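Esterase D (PDB 3E1G) probably hydrolyses carboxylic esters, as an alpha/beta-hydrolase, here with a diethyl phosphonate bound covalently at its active site. Local coordinates at residues A[26-31]-A[53-58]; A[98-103]-A[224-229]. All blocks are in the same frame, centred on the assembly; numbering follows the deposited sequence.

Contact 1 and contact 2 lie side by side in one alpha/beta-hydrolase sheet, their centres about 11 Å apart. Contact 1 (26-31 with 53-58) closes the beta-alpha-beta unit of strand 23-28, helix 39-47 and strand 51-54. Contact 2 (98-103 with 224-229) comes later in the chain and joins the end of strand 94-100 to the loop between strand 216-221 and helix 234-247. Strands 23-28 and 94-100 are parallel neighbours, so the two contacts meet through probable backbone hydrogen bonds of Phe98 with Val26 and Leu28. Both also reach the diethyl phosphonate: contact 2 supplies the predicted nucleophile, and the backbone N atoms of Tyr31 and Leu102 grip the same phosphonate oxygen.

Contact 1. Residues A[26-31]-A[53-58]; sequences VLLHAY and YVPLFS. With DEP (diethyl phosphonate), chain B.
A histidine ring takes the place of a strand pairing where the two strands separate: Phe57 N donates to His29 NE2 at 3.1 Å, although that donor sits 29° out of the ring plane. On the other side of the ring, His29 ND1 donates in plane to Ala30 O (2.9 Å), so both ring nitrogens are used and the ring is fixed against flipping. Its torsion (chi1 66°) sets CG between the backbone N and the carbonyl carbon, from where the ring spans to 53-58. The edge of Phe57 meets the face of His29 with the planes at 53°, its CD2 lying over the rim of the imidazole. Without the imidazole, as with an alanine here, Phe57 N would probably lose its acceptor and a gap would open beside the phenyl ring. Earlier in the two strands regular parallel pairing still holds, with Leu27 N bonded to Tyr53 O at 3.0 Å. Pro55, which has no N-H to offer a strand partner, suits the point of divergence; there a water takes over, donating to Leu27 O and Pro55 O. Leu28 packs on both Pro55 and Phe57, its CD2 against Pro55 CG (3.7 Å) and its CB near Phe57 CZ. Just beyond, Tyr31 N donates to O3 of the phosphonate at 2.6 Å, as expected of an oxyanion-hole N-H. Strand 23-28 runs between strands 51-54 and 94-100; Leu27 faces helix 39-47, while Val26, Tyr53 and Phe57 rest on helix 74-89.

Contact 2. Residues A[98-103]-A[224-229]; sequences FGLSLG and AKHVIT. With DEP (diethyl phosphonate), chain B.
Ser101 and His226 meet at a nucleophile elbow, the sharp Gly-x-Ser-x-Gly turn between strand 94-100 and helix 102-113, and with Asp195 they form the predicted catalytic triad. The serine has the strained backbone of this motif (phi 48°), which pushes its side chain out of the turn. Gly99 and Gly103 suit the tight fold-back: a CB on Gly99 would clash with Gly103 O, and one on Gly103 would be crowded by Gly99 CA. Ser101 OG is bonded covalently to P of the phosphonate (1.6 Å), whose O3 accepts from Leu102 N at 2.9 Å and from Tyr31 N. This is consistent with a mimic of the tetrahedral intermediate, O3 in the probable oxyanion hole at the helix start. His226 extends CG away from its own N (chi1 177°), bringing the imidazole edge to the serine, with Ser101 CB in the ring plane and Ser101 OG 3.4 Å from His226 NE2. On the far side of the ring, ND1 is hydrogen-bonded to Asp195, the predicted triad acid, which probably helps hold NE2 toward Ser101. Leu100 makes the apolar part of the contact, its CG anti to the backbone N (chi1 -155°). Its two methyls divide the work: CD2 approaches His226 NE2 obliquely at 4.0 Å, while CD1 packs 3.8 Å from Val227 CG1, the side chains crossing at about a right angle. Branched Val227, at the centre of an inverse gamma turn, offers this methyl as the loop bends. Thr229 turns its hydroxyl to the backbone O of Asp37, and the same OG1 lies 3.7 Å from Leu100 CD1.

Contact 1. Residues A[26-31]-A[53-58]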
ATOM      1  N   VAL A  26      -9.089  -6.061   1.339  1.00 33.23           N
ATOM      2  CA  VAL A  26      -8.815  -4.653   1.569  1.00 33.10           C
ATOM      3  C   VAL A  26      -7.505  -4.267   0.847  1.00 32.87           C
ATOM      4  O   VAL A  26      -6.515  -5.007   0.925  1.00 32.72           O
ATOM      5  CB  VAL A  26      -8.683  -4.341   3.123  1.00 33.21           C
ATOM      6  CG1 VAL A  26      -8.099  -2.959   3.351  1.00 33.16           C
ATOM      7  CG2 VAL A  26     -10.072  -4.454   3.811  1.00 33.31           C
ATOM      8  N   LEU A  27      -7.581  -3.236  -0.016  1.00 32.63           N
ATOM      9  CA  LEU A  27      -6.404  -2.794  -0.817  1.00 32.51           C
ATOM     10  C   LEU A  27      -6.050  -1.366  -0.456  1.00 32.42           C
ATOM     11  O   LEU A  27      -6.935  -0.530  -0.329  1.00 32.34           O
ATOM     12  CB  LEU A  27      -6.684  -2.904  -2.340  1.00 32.39           C
ATOM     13  CG  LEU A  27      -6.981  -4.316  -2.908  1.00 32.07           C
ATOM     14  CD1 LEU A  27      -7.417  -4.212  -4.438  1.00 31.61           C
ATOM     15  CD2 LEU A  27      -5.796  -5.233  -2.748  1.00 31.05           C
ATOM     16  N   LEU A  28      -4.844  -1.208   0.067  1.00 32.38           N
ATOM     17  CA  LEU A  28      -4.409   0.079   0.649  1.00 32.36           C
ATOM     18  C   LEU A  28      -3.395   0.704  -0.247  1.00 32.39           C
ATOM     19  O   LEU A  28      -2.385   0.108  -0.545  1.00 32.39           O
ATOM     20  CB  LEU A  28      -3.813  -0.121   2.080  1.00 32.16           C
ATOM     21  CG  LEU A  28      -4.735  -0.813   3.164  1.00 32.02           C
ATOM     22  CD1 LEU A  28      -3.977  -1.004   4.476  1.00 31.82           C
ATOM     23  CD2 LEU A  28      -6.091  -0.011   3.421  1.00 31.32           C
ATOM     24  N   HIS A  29      -3.618   1.962  -0.590  1.00 32.52           N
ATOM     25  CA  HIS A  29      -2.919   2.588  -1.671  1.00 32.71           C
ATOM     26  C   HIS A  29      -1.599   3.285  -1.187  1.00 32.80           C
ATOM     27  O   HIS A  29      -1.201   3.142  -0.050  1.00 32.85           O
ATOM     28  CB  HIS A  29      -3.860   3.597  -2.392  1.00 32.70           C
ATOM     29  CG  HIS A  29      -4.256   4.783  -1.553  1.00 32.62           C
ATOM     30  ND1 HIS A  29      -3.399   5.847  -1.326  1.00 32.97           N
ATOM     31  CD2 HIS A  29      -5.475   5.188  -1.104  1.00 32.71           C
ATOM     32  CE1 HIS A  29      -4.082   6.863  -0.829  1.00 32.76           C
ATOM     33  NE2 HIS A  29      -5.327   6.469  -0.621  1.00 32.54           N
ATOM     34  N   ALA A  30      -0.861   3.846  -2.134  1.00 33.12           N
ATOM     35  CA  ALA A  30       0.504   4.378  -1.881  1.00 33.33           C
ATOM     36  C   ALA A  30       0.464   5.830  -1.458  1.00 33.63           C
ATOM     37  O   ALA A  30      -0.585   6.507  -1.550  1.00 33.58           O
ATOM     38  CB  ALA A  30       1.390   4.225  -3.148  1.00 33.17           C
ATOM     39  N   TYR A  31       1.596   6.282  -0.892  1.00 34.05           N
ATOM     40  CA  TYR A  31       1.812   7.665  -0.535  1.00 34.09           C
ATOM     41  C   TYR A  31       1.881   8.557  -1.818  1.00 34.21           C
ATOM     42  O   TYR A  31       2.539   8.221  -2.773  1.00 34.07           O
ATOM     43  CB  TYR A  31       3.127   7.766   0.274  1.00 34.48           C
ATOM     44  CG  TYR A  31       3.489   9.144   0.770  1.00 34.43           C
ATOM     45  CD1 TYR A  31       2.746   9.778   1.759  1.00 34.74           C
ATOM     46  CD2 TYR A  31       4.681   9.790   0.301  1.00 35.33           C
ATOM     47  CE1 TYR A  31       3.135  11.084   2.245  1.00 34.73           C
ATOM     48  CE2 TYR A  31       5.147  10.972   0.883  1.00 34.92           C
ATOM     49  CZ  TYR A  31       4.391  11.611   1.849  1.00 34.91           C
ATOM     50  OH  TYR A  31       4.828  12.834   2.297  1.00 34.99           O
ATOM     51  N   TYR A  53     -12.484  -3.689  -1.046  1.00 35.11           N
ATOM     52  CA  TYR A  53     -12.667  -2.343  -0.548  1.00 35.16           C
ATOM     53  C   TYR A  53     -11.367  -1.552  -0.607  1.00 35.17           C
ATOM     54  O   TYR A  53     -10.328  -2.012  -0.153  1.00 34.96           O
ATOM     55  CB  TYR A  53     -13.185  -2.389   0.851  1.00 35.39           C
ATOM     56  CG  TYR A  53     -13.355  -1.048   1.501  1.00 35.35           C
ATOM     57  CD1 TYR A  53     -14.067  -0.052   0.889  1.00 35.76           C
ATOM     58  CD2 TYR A  53     -12.985  -0.860   2.819  1.00 35.70           C
ATOM     59  CE1 TYR A  53     -14.299   1.179   1.541  1.00 35.67           C
ATOM     60  CE2 TYR A  53     -13.118   0.365   3.431  1.00 35.70           C
ATOM     61  CZ  TYR A  53     -13.793   1.371   2.800  1.00 35.71           C
ATOM     62  OH  TYR A  53     -14.087   2.476   3.499  1.00 35.89           O
ATOM     63  N   VAL A  54     -11.437  -0.369  -1.231  1.00 35.34           N
ATOM     64  CA  VAL A  54     -10.282   0.490  -1.404  1.00 35.38           C
ATOM     65  C   VAL A  54     -10.561   1.844  -0.823  1.00 35.52           C
ATOM     66  O   VAL A  54     -11.190   2.710  -1.484  1.00 35.37           O
ATOM     67  CB  VAL A  54      -9.914   0.665  -2.907  1.00 35.37           C
ATOM     68  CG1 VAL A  54      -8.538   1.448  -3.060  1.00 35.14           C
ATOM     69  CG2 VAL A  54      -9.863  -0.684  -3.615  1.00 35.10           C
ATOM     70  N   PRO A  55     -10.097   2.072   0.422  1.00 35.61           N
ATOM     71  CA  PRO A  55     -10.346   3.340   1.056  1.00 35.83           C
ATOM     72  C   PRO A  55      -9.417   4.415   0.509  1.00 35.94           C
ATOM     73  O   PRO A  55      -8.404   4.088  -0.138  1.00 35.73           O
ATOM     74  CB  PRO A  55     -10.059   3.059   2.548  1.00 35.76           C
ATOM     75  CG  PRO A  55      -9.083   1.948   2.545  1.00 35.71           C
ATOM     76  CD  PRO A  55      -9.370   1.133   1.306  1.00 35.74           C
ATOM     77  N   LEU A  56      -9.753   5.684   0.810  1.00 36.23           N
ATOM     78  CA  LEU A  56      -8.914   6.837   0.504  1.00 36.54           C
ATOM     79  C   LEU A  56      -8.270   7.357   1.766  1.00 36.82           C
ATOM     80  O   LEU A  56      -8.955   7.630   2.731  1.00 37.18           O
ATOM     81  CB  LEU A  56      -9.788   7.963  -0.115  1.00 36.62           C
ATOM     82  CG  LEU A  56      -9.141   9.320  -0.324  1.00 36.39           C
ATOM     83  CD1 LEU A  56      -8.036   9.233  -1.375  1.00 36.91           C
ATOM     84  CD2 LEU A  56     -10.217  10.386  -0.726  1.00 36.62           C
ATOM     85  N   PHE A  57      -6.944   7.490   1.767  1.00 37.05           N
ATOM     86  CA  PHE A  57      -6.207   8.024   2.974  1.00 37.30           C
ATOM     87  C   PHE A  57      -6.352   9.556   3.053  1.00 37.54           C
ATOM     88  O   PHE A  57      -6.448  10.216   2.036  1.00 37.76           O
ATOM     89  CB  PHE A  57      -4.719   7.664   2.900  1.00 37.17           C
ATOM     90  CG  PHE A  57      -4.430   6.207   3.123  1.00 37.03           C
ATOM     91  CD1 PHE A  57      -5.002   5.520   4.185  1.00 37.13           C
ATOM     92  CD2 PHE A  57      -3.595   5.521   2.273  1.00 36.90           C
ATOM     93  CE1 PHE A  57      -4.743   4.203   4.372  1.00 36.97           C
ATOM     94  CE2 PHE A  57      -3.186   4.227   2.579  1.00 36.89           C
ATOM     95  CZ  PHE A  57      -3.772   3.569   3.600  1.00 36.90           C
ATOM     96  N   SER A  58      -6.470  10.087   4.262  1.00 37.89           N
ATOM     97  CA  SER A  58      -6.659  11.542   4.439  1.00 38.14           C
ATOM     98  C   SER A  58      -5.529  12.273   3.781  1.00 38.42           C
ATOM     99  O   SER A  58      -4.376  11.848   3.869  1.00 38.52           O
ATOM    100  CB  SER A  58      -6.719  11.937   5.966  1.00 38.18           C
ATOM    101  OG  SER A  58      -7.905  11.424   6.609  1.00 38.56           O
TER
HETATM  102  C1  DEP B 245       6.612   4.189   1.235  1.00 43.22           C
HETATM  103  C2  DEP B 245       6.809   5.100   2.450  1.00 43.58           C
HETATM  104  C3  DEP B 245       5.276   5.819  -3.330  1.00 43.41           C
HETATM  105  C4  DEP B 245       5.633   7.294  -3.334  1.00 43.86           C
HETATM  106  O1  DEP B 245       6.310   5.000   0.080  1.00 42.90           O
HETATM  107  O2  DEP B 245       6.052   5.153  -2.325  1.00 43.34           O
HETATM  108  O3  DEP B 245       3.851   4.976  -0.833  1.00 41.12           O
HETATM  109  P   DEP B 245       5.345   4.481  -1.049  1.00 41.47           P
HETATM  110  O   HOH W   1      -6.448   2.210  -0.486  1.00 34.53           O

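Contact 2. Residues A[98-103]-A[224-229]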
ATOM      1  N   PHE A  98      -3.957  -6.307   1.567  1.00 35.50           N
ATOM      2  CA  PHE A  98      -2.741  -6.011   0.795  1.00 35.56           C
ATOM      3  C   PHE A  98      -2.553  -4.490   0.661  1.00 35.52           C
ATOM      4  O   PHE A  98      -3.518  -3.737   0.626  1.00 35.66           O
ATOM      5  CB  PHE A  98      -2.843  -6.640  -0.608  1.00 35.54           C
ATOM      6  CG  PHE A  98      -3.080  -8.156  -0.591  1.00 35.64           C
ATOM      7  CD1 PHE A  98      -2.037  -9.028  -0.425  1.00 35.37           C
ATOM      8  CD2 PHE A  98      -4.316  -8.675  -0.890  1.00 35.60           C
ATOM      9  CE1 PHE A  98      -2.227 -10.384  -0.591  1.00 35.40           C
ATOM     10  CE2 PHE A  98      -4.523 -10.076  -0.910  1.00 35.38           C
ATOM     11  CZ  PHE A  98      -3.502 -10.893  -0.769  1.00 35.33           C
ATOM     12  N   GLY A  99      -1.307  -4.064   0.548  1.00 35.54           N
ATOM     13  CA  GLY A  99      -0.996  -2.665   0.416  1.00 35.71           C
ATOM     14  C   GLY A  99       0.215  -2.391  -0.467  1.00 35.71           C
ATOM     15  O   GLY A  99       1.140  -3.194  -0.538  1.00 35.53           O
ATOM     16  N   LEU A 100       0.109  -1.301  -1.245  1.00 35.96           N
ATOM     17  CA  LEU A 100       1.206  -0.781  -2.117  1.00 36.02           C
ATOM     18  C   LEU A 100       1.996   0.228  -1.319  1.00 36.09           C
ATOM     19  O   LEU A 100       1.416   1.195  -0.770  1.00 36.08           O
ATOM     20  CB  LEU A 100       0.564  -0.064  -3.331  1.00 36.06           C
ATOM     21  CG  LEU A 100       1.236   0.131  -4.693  1.00 36.21           C
ATOM     22  CD1 LEU A 100       0.675   1.422  -5.369  1.00 36.08           C
ATOM     23  CD2 LEU A 100       2.677   0.141  -4.666  1.00 36.96           C
ATOM     24  N   SER A 101       3.309   0.034  -1.250  1.00 36.28           N
ATOM     25  CA  SER A 101       4.221   1.007  -0.613  1.00 36.35           C
ATOM     26  C   SER A 101       3.711   1.455   0.784  1.00 36.23           C
ATOM     27  O   SER A 101       3.629   0.670   1.672  1.00 36.19           O
ATOM     28  CB  SER A 101       4.436   2.185  -1.545  1.00 36.62           C
ATOM     29  OG  SER A 101       5.626   2.898  -1.222  1.00 37.81           O
ATOM     30  N   LEU A 102       3.273   2.686   0.915  1.00 36.19           N
ATOM     31  CA  LEU A 102       2.730   3.187   2.228  1.00 36.20           C
ATOM     32  C   LEU A 102       1.657   2.239   2.796  1.00 36.28           C
ATOM     33  O   LEU A 102       1.693   1.854   3.991  1.00 36.20           O
ATOM     34  CB  LEU A 102       2.131   4.579   2.057  1.00 36.12           C
ATOM     35  CG  LEU A 102       1.466   5.196   3.304  1.00 36.09           C
ATOM     36  CD1 LEU A 102       2.528   5.574   4.399  1.00 35.80           C
ATOM     37  CD2 LEU A 102       0.568   6.470   2.893  1.00 36.13           C
ATOM     38  N   GLY A 103       0.715   1.855   1.932  1.00 36.32           N
ATOM     39  CA  GLY A 103      -0.362   0.962   2.311  1.00 36.33           C
ATOM     40  C   GLY A 103       0.147  -0.386   2.819  1.00 36.33           C
ATOM     41  O   GLY A 103      -0.495  -1.010   3.614  1.00 36.37           O
ATOM     42  N   ALA A 224      10.017  -4.220 -13.844  1.00 45.33           N
ATOM     43  CA  ALA A 224       8.926  -3.335 -13.526  1.00 45.06           C
ATOM     44  C   ALA A 224       9.423  -2.221 -12.646  1.00 44.88           C
ATOM     45  O   ALA A 224      10.130  -2.457 -11.642  1.00 44.92           O
ATOM     46  CB  ALA A 224       7.819  -4.088 -12.844  1.00 44.96           C
ATOM     47  N   LYS A 225       8.889  -1.050 -12.876  1.00 44.63           N
ATOM     48  CA  LYS A 225       9.033   0.015 -11.967  1.00 44.40           C
ATOM     49  C   LYS A 225       8.055  -0.155 -10.754  1.00 43.96           C
ATOM     50  O   LYS A 225       7.418  -1.217 -10.580  1.00 43.80           O
ATOM     51  CB  LYS A 225       8.800   1.320 -12.694  1.00 44.55           C
ATOM     52  CG  LYS A 225       9.810   1.576 -13.855  1.00 44.97           C
ATOM     53  N   HIS A 226       8.049   0.844  -9.880  1.00 43.58           N
ATOM     54  CA  HIS A 226       7.507   0.710  -8.481  1.00 43.25           C
ATOM     55  C   HIS A 226       6.010   0.246  -8.449  1.00 42.84           C
ATOM     56  O   HIS A 226       5.657  -0.670  -7.720  1.00 42.52           O
ATOM     57  CB  HIS A 226       7.641   2.037  -7.770  1.00 43.18           C
ATOM     58  CG  HIS A 226       7.073   2.047  -6.397  1.00 43.33           C
ATOM     59  ND1 HIS A 226       7.602   1.296  -5.369  1.00 43.09           N
ATOM     60  CD2 HIS A 226       6.086   2.793  -5.848  1.00 43.20           C
ATOM     61  CE1 HIS A 226       6.937   1.549  -4.260  1.00 43.26           C
ATOM     62  NE2 HIS A 226       5.983   2.425  -4.535  1.00 43.34           N
ATOM     63  N   VAL A 227       5.143   0.990  -9.144  1.00 42.57           N
ATOM     64  CA  VAL A 227       3.703   0.792  -9.026  1.00 42.44           C
ATOM     65  C   VAL A 227       3.264  -0.401  -9.856  1.00 42.20           C
ATOM     66  O   VAL A 227       2.550  -0.274 -10.828  1.00 42.16           O
ATOM     67  CB  VAL A 227       2.894   2.079  -9.404  1.00 42.46           C
ATOM     68  CG1 VAL A 227       1.411   1.904  -9.033  1.00 42.40           C
ATOM     69  CG2 VAL A 227       3.482   3.322  -8.683  1.00 42.27           C
ATOM     70  N   ILE A 228       3.555  -1.583  -9.330  1.00 42.06           N
ATOM     71  CA  ILE A 228       3.400  -2.780 -10.053  1.00 41.91           C
ATOM     72  C   ILE A 228       1.899  -3.171 -10.152  1.00 41.83           C
ATOM     73  O   ILE A 228       1.544  -4.162 -10.825  1.00 41.89           O
ATOM     74  CB  ILE A 228       4.207  -3.954  -9.383  1.00 41.87           C
ATOM     75  CG1 ILE A 228       3.981  -3.990  -7.855  1.00 41.79           C
ATOM     76  CG2 ILE A 228       5.690  -3.830  -9.676  1.00 41.91           C
ATOM     77  CD1 ILE A 228       4.354  -5.373  -7.202  1.00 41.77           C
ATOM     78  N   THR A 229       1.044  -2.432  -9.455  1.00 41.64           N
ATOM     79  CA  THR A 229      -0.392  -2.643  -9.546  1.00 41.62           C
ATOM     80  C   THR A 229      -0.966  -2.017 -10.837  1.00 41.55           C
ATOM     81  O   THR A 229      -2.072  -2.335 -11.258  1.00 41.39           O
ATOM     82  CB  THR A 229      -1.129  -2.074  -8.312  1.00 41.56           C
ATOM     83  OG1 THR A 229      -0.726  -0.716  -8.080  1.00 41.78           O
ATOM     84  CG2 THR A 229      -0.822  -2.894  -7.088  1.00 41.44           C
TER
HETATM   85  C1  DEP B 245       6.612   4.189   1.235  1.00 43.22           C
HETATM   86  C2  DEP B 245       6.809   5.100   2.450  1.00 43.58           C
HETATM   87  C3  DEP B 245       5.276   5.819  -3.330  1.00 43.41           C
HETATM   88  C4  DEP B 245       5.633   7.294  -3.334  1.00 43.86           C
HETATM   89  O1  DEP B 245       6.310   5.000   0.080  1.00 42.90           O
HETATM   90  O2  DEP B 245       6.052   5.153  -2.325  1.00 43.34           O
HETATM   91  O3  DEP B 245       3.851   4.976  -0.833  1.00 41.12           O
HETATM   92  P   DEP B 245       5.345   4.481  -1.049  1.00 41.47           P